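Local coordinates for DUF1893 domain-containing protein (Thermotoga maritima, PDB 1VK9) that is of unknown function but has a cytidine deaminase-like fold and binds zinc ions in the crystal, at residues 74-79 / 97-102; 68-73 / 114-119; 38-43 / 59-64. One frame throughout, in Å; residues are numbered along the deposited sequence.

Interaction 1: residues 74-79 / 97-102. With ZN (zinc ion), chain B.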
loop_
_atom_site.group_PDB
_atom_site.type_symbol
_atom_site.label_atom_id
_atom_site.label_comp_id
_atom_site.label_asym_id
_atom_site.label_seq_id
_atom_site.Cartn_x
_atom_site.Cartn_y
_atom_site.Cartn_z
ATOM N N ALA A 74 5.833 -1.853 -6.092
ATOM C CA ALA A 74 4.633 -1.828 -6.906
ATOM C C ALA A 74 3.425 -1.351 -6.082
ATOM O O ALA A 74 2.823 -0.350 -6.460
ATOM C CB ALA A 74 4.392 -3.143 -7.531
ATOM N N ALA A 75 3.119 -2.003 -4.945
ATOM C CA ALA A 75 2.004 -1.601 -4.066
ATOM C C ALA A 75 2.195 -0.213 -3.479
ATOM O O ALA A 75 1.237 0.564 -3.369
ATOM C CB ALA A 75 1.799 -2.601 -2.955
ATOM N N ALA A 76 3.427 0.109 -3.087
ATOM C CA ALA A 76 3.716 1.444 -2.562
ATOM C C ALA A 76 3.266 2.525 -3.561
ATOM O O ALA A 76 2.638 3.504 -3.169
ATOM C CB ALA A 76 5.180 1.589 -2.236
ATOM N N SER A 77 3.549 2.318 -4.846
ATOM C CA SER A 77 3.178 3.270 -5.879
ATOM C C SER A 77 1.670 3.467 -5.942
ATOM O O SER A 77 1.176 4.604 -5.956
ATOM C CB SER A 77 3.713 2.834 -7.240
ATOM O OG SER A 77 5.128 2.871 -7.257
ATOM N N PHE A 78 0.930 2.365 -5.985
ATOM C CA PHE A 78 -0.525 2.458 -6.009
ATOM C C PHE A 78 -1.028 3.192 -4.760
ATOM O O PHE A 78 -1.780 4.174 -4.857
ATOM C CB PHE A 78 -1.145 1.076 -6.113
ATOM C CG PHE A 78 -1.140 0.519 -7.501
ATOM C CD1 PHE A 78 -2.109 0.893 -8.418
ATOM C CD2 PHE A 78 -0.176 -0.379 -7.893
ATOM C CE1 PHE A 78 -2.100 0.386 -9.697
ATOM C CE2 PHE A 78 -0.172 -0.894 -9.171
ATOM C CZ PHE A 78 -1.128 -0.505 -10.073
ATOM N N LEU A 79 -0.571 2.736 -3.599
ATOM C CA LEU A 79 -1.004 3.312 -2.350
ATOM C C LEU A 79 -0.612 4.814 -2.262
ATOM O O LEU A 79 -1.426 5.632 -1.821
ATOM C CB LEU A 79 -0.492 2.467 -1.178
ATOM C CG LEU A 79 -1.056 1.033 -1.069
ATOM C CD1 LEU A 79 -0.368 0.219 0.039
ATOM C CD2 LEU A 79 -2.577 1.005 -0.877
ATOM N N LEU A 97 9.978 1.141 1.331
ATOM C CA LEU A 97 10.245 2.046 2.440
ATOM C C LEU A 97 10.935 3.320 1.944
ATOM O O LEU A 97 10.584 4.431 2.351
ATOM C CB LEU A 97 11.081 1.327 3.517
ATOM C CG LEU A 97 11.564 2.027 4.796
ATOM C CD1 LEU A 97 11.862 0.975 5.843
ATOM C CD2 LEU A 97 12.834 2.855 4.559
ATOM N N LYS A 98 11.910 3.153 1.055
ATOM C CA LYS A 98 12.718 4.266 0.556
ATOM C C LYS A 98 11.814 5.244 -0.171
ATOM O O LYS A 98 11.967 6.467 -0.035
ATOM C CB LYS A 98 13.757 3.745 -0.430
ATOM C CG LYS A 98 15.162 3.872 0.007
ATOM C CD LYS A 98 15.738 2.536 0.415
ATOM C CE LYS A 98 17.081 2.291 -0.250
ATOM N NZ LYS A 98 16.900 2.245 -1.734
ATOM N N LEU A 99 10.861 4.681 -0.926
ATOM C CA LEU A 99 9.950 5.439 -1.772
ATOM C C LEU A 99 8.999 6.264 -0.939
ATOM O O LEU A 99 8.817 7.459 -1.193
ATOM C CB LEU A 99 9.157 4.520 -2.699
ATOM C CG LEU A 99 8.328 5.184 -3.801
ATOM C CD1 LEU A 99 9.183 5.980 -4.775
ATOM C CD2 LEU A 99 7.595 4.089 -4.541
HETATM N N MSE A 100 8.402 5.625 0.058
HETATM C CA MSE A 100 7.444 6.303 0.911
HETATM C C MSE A 100 8.074 7.404 1.725
HETATM O O MSE A 100 7.421 8.418 1.951
HETATM C CB MSE A 100 6.747 5.297 1.803
HETATM C CG MSE A 100 6.220 4.181 0.973
HETATM SE SE MSE A 100 4.463 3.616 1.438
HETATM C CE MSE A 100 4.922 2.496 2.934
ATOM N N ASN A 101 9.334 7.231 2.139
ATOM C CA ASN A 101 10.047 8.342 2.734
ATOM C C ASN A 101 10.273 9.491 1.770
ATOM O O ASN A 101 10.129 10.634 2.152
ATOM C CB ASN A 101 11.359 7.922 3.397
ATOM C CG ASN A 101 11.130 7.061 4.635
ATOM O OD1 ASN A 101 10.215 7.318 5.438
ATOM N ND2 ASN A 101 11.931 6.000 4.772
ATOM N N GLU A 102 10.607 9.199 0.514
ATOM C CA GLU A 102 10.839 10.263 -0.451
ATOM C C GLU A 102 9.553 11.104 -0.572
ATOM O O GLU A 102 9.599 12.336 -0.802
ATOM C CB GLU A 102 11.249 9.664 -1.809
ATOM C CG GLU A 102 11.428 10.687 -2.932
ATOM C CD GLU A 102 11.610 10.087 -4.311
ATOM O OE1 GLU A 102 11.432 8.877 -4.483
ATOM O OE2 GLU A 102 11.961 10.823 -5.253
HETATM ZN ZN ZN B . 11.944 8.767 -6.596
#
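Leu-99 and Met-100 of helix 94-102 pack against Ala-76 and Ser-77 of helix 73-82. The two helices belong to the cytidine deaminase-like fold. In this alpha/beta fold they follow strand 70-71 and strand 86-93, which pair in parallel. Their axes approach to 9.6 Å over these segments, with 24° between the chain directions. The helices therefore run side by side in nearly the same sense.

The close part is apolar and buried. Ala-76 points its methyl toward the other helix, and two side chains meet it. Leu-99 CD2 lies 4.2 Å from Ala-76 CB. Met-100, a selenomethionine, brings its CG to 4.3 Å from the same Ala-76 CB. CG of Leu-99 is anti to the backbone N (chi1 -170°), and this carries the CD2 branch across the gap. That branch also touches the hydroxyl of Ser-77. No hydrogen bond joins the two segments. Ser-77 OG is satisfied within its own helix, by the carbonyl O of Lys-73. Beneath the pair, Met-100 rests on Ile-87 and Ile-92 of strand 86-93. On another side, Ser-77 meets Pro-137 and Ile-140 of helix 137-145.

The outer face of helix 94-102 is different. Lys-98, Asn-101 and Glu-102 are exposed and do not touch residues 74-79. Lys-98 and Glu-102 both reach crystal neighbours. Glu-102 extends away from the helix, with CG anti to its backbone N (chi1 176°), and its carboxylate meets a zinc ion of chain B. Both oxygens grip the metal, but unequally. Glu-102 OE1 is 2.2 Å from the zinc ion, and Glu-102 OE2 is 2.5 Å from it.

Interaction 2: residues 68-73 / 114-119; sequences DKMVGK and PFVLGK
Val-116 lays its two methyl branches over Met-70 and Gly-72. The CG1 branch takes the selenomethionine: Met-70 CG is 3.9 Å from Val-116 CG1. The CG2 branch goes to the backbone, with Val-116 CG2 3.5 Å from Gly-72 CA. The same CG2 is 3.9 Å from Gly-72 N and 4.1 Å from Met-70 SE. One valine thus spans a side chain and the bare main chain two residues further on.

Met-70 reaches Val-116 with a folded chain. It leaves with CG anti to the backbone N (chi1 180°) and then bends at chi2 and chi3. The two side chains lie alongside, pointing opposite ways. Val-71 leaves the backbone away from Val-116; its side chain touches Ala-89 of strand 86-93 and Ala-96 of helix 94-102. Gly-72 has no side chain, so the CG2 methyl lies directly on its backbone.

In the cytidine deaminase-like fold this is where strand 70-71, beside the parallel strand 86-93, hands over to helix 73-82. Gly-72 holds the N-cap position of that helix. The loop with Val-116 follows strand 111-113 and crosses the strand-to-helix junction. No hydrogen bond links the two segments directly. Glu-128 of helix 126-132 joins them instead: its OE1 accepts from Lys-73 N, and its OE2 accepts from Val-116 N. The carboxylate thus takes one backbone N-H from each segment, close to the helix start.

Val-116 also touches Ser-93 and Cys-125, while Met-70 packs on Val-91 and remains exposed. Beside this junction an unidentified ligand is linked covalently to Asp-68 OD1. It makes weak hydrogen bonds with the backbone N of Met-70 and of Gly-72.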
loop_
_atom_site.group_PDB
_atom_site.type_symbol
_atom_site.label_atom_id
_atom_site.label_comp_id
_atom_site.label_asym_id
_atom_site.label_seq_id
_atom_site.Cartn_x
_atom_site.Cartn_y
_atom_site.Cartn_z
ATOM N N ASP A 68 -1.683 -3.621 4.816
ATOM C CA ASP A 68 -1.270 -4.515 3.756
ATOM C C ASP A 68 -0.250 -5.531 4.291
ATOM O O ASP A 68 0.616 -5.193 5.092
ATOM C CB ASP A 68 -0.691 -3.693 2.602
ATOM C CG ASP A 68 -0.631 -4.468 1.307
ATOM O OD1 ASP A 68 -0.916 -5.685 1.320
ATOM O OD2 ASP A 68 -0.304 -3.951 0.226
ATOM N N LYS A 69 -0.380 -6.780 3.851
ATOM C CA LYS A 69 0.446 -7.904 4.311
ATOM C C LYS A 69 1.905 -7.735 3.815
ATOM O O LYS A 69 2.872 -7.982 4.546
ATOM C CB LYS A 69 -0.147 -9.195 3.740
ATOM C CG LYS A 69 -0.316 -10.368 4.672
ATOM C CD LYS A 69 -0.879 -11.539 3.846
ATOM C CE LYS A 69 -1.420 -12.659 4.697
ATOM N NZ LYS A 69 -0.343 -13.664 4.861
HETATM N N MSE A 70 2.052 -7.300 2.568
HETATM C CA MSE A 70 3.334 -7.307 1.911
HETATM C C MSE A 70 3.424 -6.083 1.008
HETATM O O MSE A 70 2.764 -6.026 -0.031
HETATM C CB MSE A 70 3.460 -8.599 1.093
HETATM C CG MSE A 70 4.775 -8.762 0.318
HETATM SE SE MSE A 70 6.381 -8.856 1.489
HETATM C CE MSE A 70 6.145 -10.692 2.433
ATOM N N VAL A 71 4.219 -5.092 1.403
ATOM C CA VAL A 71 4.278 -3.865 0.628
ATOM C C VAL A 71 5.606 -3.741 -0.113
ATOM O O VAL A 71 6.664 -3.487 0.493
ATOM C CB VAL A 71 3.942 -2.624 1.483
ATOM C CG1 VAL A 71 4.120 -1.343 0.690
ATOM C CG2 VAL A 71 2.515 -2.692 1.928
ATOM N N GLY A 72 5.546 -3.952 -1.426
ATOM C CA GLY A 72 6.703 -3.760 -2.282
ATOM C C GLY A 72 6.592 -2.428 -2.996
ATOM O O GLY A 72 5.625 -1.691 -2.790
ATOM N N LYS A 73 7.564 -2.119 -3.843
ATOM C CA LYS A 73 7.524 -0.883 -4.629
ATOM C C LYS A 73 6.248 -0.745 -5.479
ATOM O O LYS A 73 5.656 0.347 -5.580
ATOM C CB LYS A 73 8.740 -0.802 -5.527
ATOM C CG LYS A 73 9.288 0.557 -5.673
ATOM C CD LYS A 73 10.452 0.525 -6.628
ATOM C CE LYS A 73 10.739 1.900 -7.092
ATOM N NZ LYS A 73 12.162 2.084 -7.260
ATOM N N PRO A 114 14.903 -6.877 2.277
ATOM C CA PRO A 114 15.566 -6.274 1.091
ATOM C C PRO A 114 14.688 -6.075 -0.155
ATOM O O PRO A 114 14.792 -5.018 -0.794
ATOM C CB PRO A 114 16.693 -7.261 0.783
ATOM C CG PRO A 114 17.011 -7.790 2.109
ATOM C CD PRO A 114 15.663 -8.025 2.789
ATOM N N PHE A 115 13.870 -7.080 -0.484
ATOM C CA PHE A 115 12.911 -7.046 -1.601
ATOM C C PHE A 115 11.867 -8.177 -1.471
ATOM O O PHE A 115 12.155 -9.236 -0.914
ATOM C CB PHE A 115 13.627 -7.120 -2.968
ATOM C CG PHE A 115 14.596 -8.276 -3.103
ATOM C CD1 PHE A 115 14.137 -9.587 -3.335
ATOM C CD2 PHE A 115 15.962 -8.057 -3.014
ATOM C CE1 PHE A 115 15.036 -10.647 -3.458
ATOM C CE2 PHE A 115 16.876 -9.121 -3.124
ATOM C CZ PHE A 115 16.415 -10.422 -3.347
ATOM N N VAL A 116 10.671 -7.936 -1.998
ATOM C CA VAL A 116 9.576 -8.891 -1.973
ATOM C C VAL A 116 9.979 -10.128 -2.749
ATOM O O VAL A 116 10.676 -10.030 -3.750
ATOM C CB VAL A 116 8.315 -8.298 -2.612
ATOM C CG1 VAL A 116 7.190 -9.342 -2.689
ATOM C CG2 VAL A 116 7.862 -7.027 -1.862
ATOM N N LEU A 117 9.550 -11.295 -2.283
ATOM C CA LEU A 117 10.002 -12.549 -2.879
ATOM C C LEU A 117 8.939 -13.258 -3.719
ATOM O O LEU A 117 7.736 -13.089 -3.507
ATOM C CB LEU A 117 10.551 -13.493 -1.808
ATOM C CG LEU A 117 11.520 -12.965 -0.751
ATOM C CD1 LEU A 117 11.720 -14.011 0.320
ATOM C CD2 LEU A 117 12.855 -12.613 -1.380
ATOM N N GLY A 118 9.412 -14.045 -4.679
ATOM C CA GLY A 118 8.560 -14.875 -5.519
ATOM C C GLY A 118 7.807 -15.985 -4.792
ATOM O O GLY A 118 7.894 -16.138 -3.559
ATOM N N LYS A 119 7.048 -16.758 -5.563
ATOM C CA LYS A 119 6.257 -17.841 -4.996
ATOM C C LYS A 119 7.172 -18.743 -4.127
ATOM O O LYS A 119 6.815 -19.066 -2.978
ATOM C CB LYS A 119 5.507 -18.615 -6.097
#

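Interaction 3: residues 38-43 / 59-64; sequences RSIFES and DNLEGS. With ZN (zinc ion), chain D.
Ile-40 projects from strand 39-43 toward Leu-61 and Ser-64 in the loop that leads into strand 65-68. In the cytidine deaminase-like fold, strand 39-43 pairs antiparallel with strand 32-35. A classic beta bulge interrupts the pairing here: Ile-40 and Phe-41 both face Ala-34.

The packing is carried by one methyl. Ile-40 CD1 lies 4.0 Å from Leu-61 CD2 and 3.5 Å from Ser-64 OG. CG1 of Ile-40 sits between the backbone N and the carbonyl carbon (chi1 62°), and the chain then extends (chi2 -180°), which carries CD1 to the loop. Within the same segment, Ile-40 CG2 lies over the centre of the guanidinium of Arg-38, just before the strand, 4.2 Å above its plane.

Hydrogen bonds hold each segment but none crosses between them. In the strand, Ser-39 OG donates to Glu-42 OE2, while Glu-42 OE1 has a salt bridge to Lys-28. In the loop, Asn-60 works at both ends of its amide. Its ND2 donates to Asp-59 OD2, close to the amide plane and on the anti lone pair of the acceptor. Its OD1 accepts from Glu-62 N in the carbonyl plane, which makes an Asx turn; this bond is nearly straight (163°). A type II turn runs from Leu-61 to Ser-64 and is closed by a backbone bond. Gly-63 stands in it at a positive phi, and its N donates to Asp-85 OD1.

The metal contact lies beyond the packing. Glu-62 holds a zinc ion together with His-8 and His-10 of the N-terminal histidine tag, so the site probably owes itself to the construct. Only one carboxylate oxygen is close: Glu-62 OE1 is 1.8 Å from the zinc ion of chain D, while Glu-62 OE2 is 3.9 Å from it.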
loop_
_atom_site.group_PDB
_atom_site.type_symbol
_atom_site.label_atom_id
_atom_site.label_comp_id
_atom_site.label_asym_id
_atom_site.label_seq_id
_atom_site.Cartn_x
_atom_site.Cartn_y
_atom_site.Cartn_z
ATOM N N ARG A 38 -15.099 2.624 9.755
ATOM C CA ARG A 38 -15.632 1.350 9.325
ATOM C C ARG A 38 -14.747 0.796 8.211
ATOM O O ARG A 38 -13.930 1.517 7.632
ATOM C CB ARG A 38 -17.110 1.478 8.926
ATOM C CG ARG A 38 -17.399 1.881 7.502
ATOM C CD ARG A 38 -18.784 2.491 7.309
ATOM N NE ARG A 38 -18.686 3.669 6.452
ATOM C CZ ARG A 38 -18.867 3.655 5.137
ATOM N NH1 ARG A 38 -19.189 2.523 4.523
ATOM N NH2 ARG A 38 -18.729 4.770 4.437
ATOM N N SER A 39 -14.891 -0.494 7.934
ATOM C CA SER A 39 -14.134 -1.160 6.874
ATOM C C SER A 39 -14.690 -0.791 5.482
ATOM O O SER A 39 -15.877 -0.977 5.232
ATOM C CB SER A 39 -14.169 -2.675 7.117
ATOM O OG SER A 39 -14.082 -3.404 5.915
ATOM N N ILE A 40 -13.858 -0.262 4.580
ATOM C CA ILE A 40 -14.381 0.140 3.259
ATOM C C ILE A 40 -13.949 -0.707 2.055
ATOM O O ILE A 40 -14.589 -0.657 0.988
ATOM C CB ILE A 40 -14.173 1.642 2.983
ATOM C CG1 ILE A 40 -12.700 2.022 2.960
ATOM C CG2 ILE A 40 -14.958 2.477 3.993
ATOM C CD1 ILE A 40 -12.483 3.512 2.699
ATOM N N PHE A 41 -12.877 -1.475 2.245
ATOM C CA PHE A 41 -12.390 -2.452 1.275
ATOM C C PHE A 41 -11.696 -3.580 2.039
ATOM O O PHE A 41 -10.859 -3.335 2.905
ATOM C CB PHE A 41 -11.409 -1.815 0.268
ATOM C CG PHE A 41 -10.925 -2.776 -0.790
ATOM C CD1 PHE A 41 -9.797 -3.569 -0.573
ATOM C CD2 PHE A 41 -11.620 -2.927 -1.983
ATOM C CE1 PHE A 41 -9.364 -4.494 -1.530
ATOM C CE2 PHE A 41 -11.185 -3.841 -2.954
ATOM C CZ PHE A 41 -10.058 -4.630 -2.720
ATOM N N GLU A 42 -12.039 -4.814 1.698
ATOM C CA GLU A 42 -11.473 -6.007 2.320
ATOM C C GLU A 42 -11.109 -6.972 1.195
ATOM O O GLU A 42 -11.934 -7.209 0.291
ATOM C CB GLU A 42 -12.502 -6.673 3.261
ATOM C CG GLU A 42 -12.677 -5.980 4.606
ATOM C CD GLU A 42 -13.662 -6.674 5.537
ATOM O OE1 GLU A 42 -13.979 -7.865 5.317
ATOM O OE2 GLU A 42 -14.120 -6.030 6.509
ATOM N N SER A 43 -9.891 -7.520 1.231
ATOM C CA SER A 43 -9.543 -8.625 0.326
ATOM C C SER A 43 -8.630 -9.609 0.981
ATOM O O SER A 43 -7.899 -9.249 1.908
ATOM C CB SER A 43 -8.882 -8.140 -0.963
ATOM O OG SER A 43 -8.971 -9.126 -1.983
ATOM N N ASP A 59 -11.001 6.956 -5.889
ATOM C CA ASP A 59 -10.068 7.928 -6.420
ATOM C C ASP A 59 -8.952 8.226 -5.415
ATOM O O ASP A 59 -7.765 8.389 -5.787
ATOM C CB ASP A 59 -10.794 9.188 -6.876
ATOM C CG ASP A 59 -9.876 10.328 -7.027
ATOM O OD1 ASP A 59 -9.247 10.463 -8.089
ATOM O OD2 ASP A 59 -9.654 11.131 -6.105
ATOM N N ASN A 60 -9.332 8.304 -4.141
ATOM C CA ASN A 60 -8.363 8.527 -3.059
ATOM C C ASN A 60 -8.877 7.971 -1.731
ATOM O O ASN A 60 -10.050 7.616 -1.603
ATOM C CB ASN A 60 -8.011 10.011 -2.930
ATOM C CG ASN A 60 -9.160 10.843 -2.346
ATOM O OD1 ASN A 60 -9.388 10.844 -1.145
ATOM N ND2 ASN A 60 -9.879 11.564 -3.204
ATOM N N LEU A 61 -7.990 7.923 -0.747
ATOM C CA LEU A 61 -8.283 7.320 0.531
ATOM C C LEU A 61 -7.944 8.263 1.667
ATOM O O LEU A 61 -7.517 7.809 2.730
ATOM C CB LEU A 61 -7.472 6.024 0.676
ATOM C CG LEU A 61 -7.935 4.808 -0.127
ATOM C CD1 LEU A 61 -6.891 3.723 -0.033
ATOM C CD2 LEU A 61 -9.259 4.325 0.397
ATOM N N GLU A 62 -8.120 9.567 1.458
ATOM C CA GLU A 62 -7.959 10.541 2.549
ATOM C C GLU A 62 -8.969 10.313 3.676
ATOM O O GLU A 62 -10.157 10.089 3.419
ATOM C CB GLU A 62 -8.116 11.964 2.058
ATOM C CG GLU A 62 -7.018 12.403 1.118
ATOM C CD GLU A 62 -7.151 13.846 0.663
ATOM O OE1 GLU A 62 -8.030 14.620 1.200
ATOM O OE2 GLU A 62 -6.350 14.190 -0.246
ATOM N N GLY A 63 -8.499 10.368 4.926
ATOM C CA GLY A 63 -9.361 10.065 6.053
ATOM C C GLY A 63 -9.347 8.581 6.360
ATOM O O GLY A 63 -9.987 8.124 7.299
ATOM N N SER A 64 -8.611 7.817 5.566
ATOM C CA SER A 64 -8.610 6.383 5.743
ATOM C C SER A 64 -7.215 5.881 5.988
ATOM O O SER A 64 -6.241 6.574 5.697
ATOM C CB SER A 64 -9.203 5.710 4.518
ATOM O OG SER A 64 -10.610 5.739 4.614
HETATM ZN ZN ZN D . -8.598 15.466 2.659
#

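Overall arrangement
Interaction 1 is the most central of the three, with all its touching residues buried. Interaction 3 is also buried, at Leu-61 and Ser-64, with Ile-40 partly exposed, but lies farther from the chain's centre. Interaction 2 is partly buried, and its selenomethionine is exposed. Interactions 1 and 2 are neighbours, because strand 70-71 runs into helix 73-82. Interaction 3 lies across the chain's centre from both. Interactions 2 and 3 reach the same sheet. No hydrogen bond crosses any of them. Interaction 1 packs helix on helix, interaction 2 sets a loop on the junction of a strand and a helix, and interaction 3 a loop against a strand. Zinc is bound beside interactions 1 and 3.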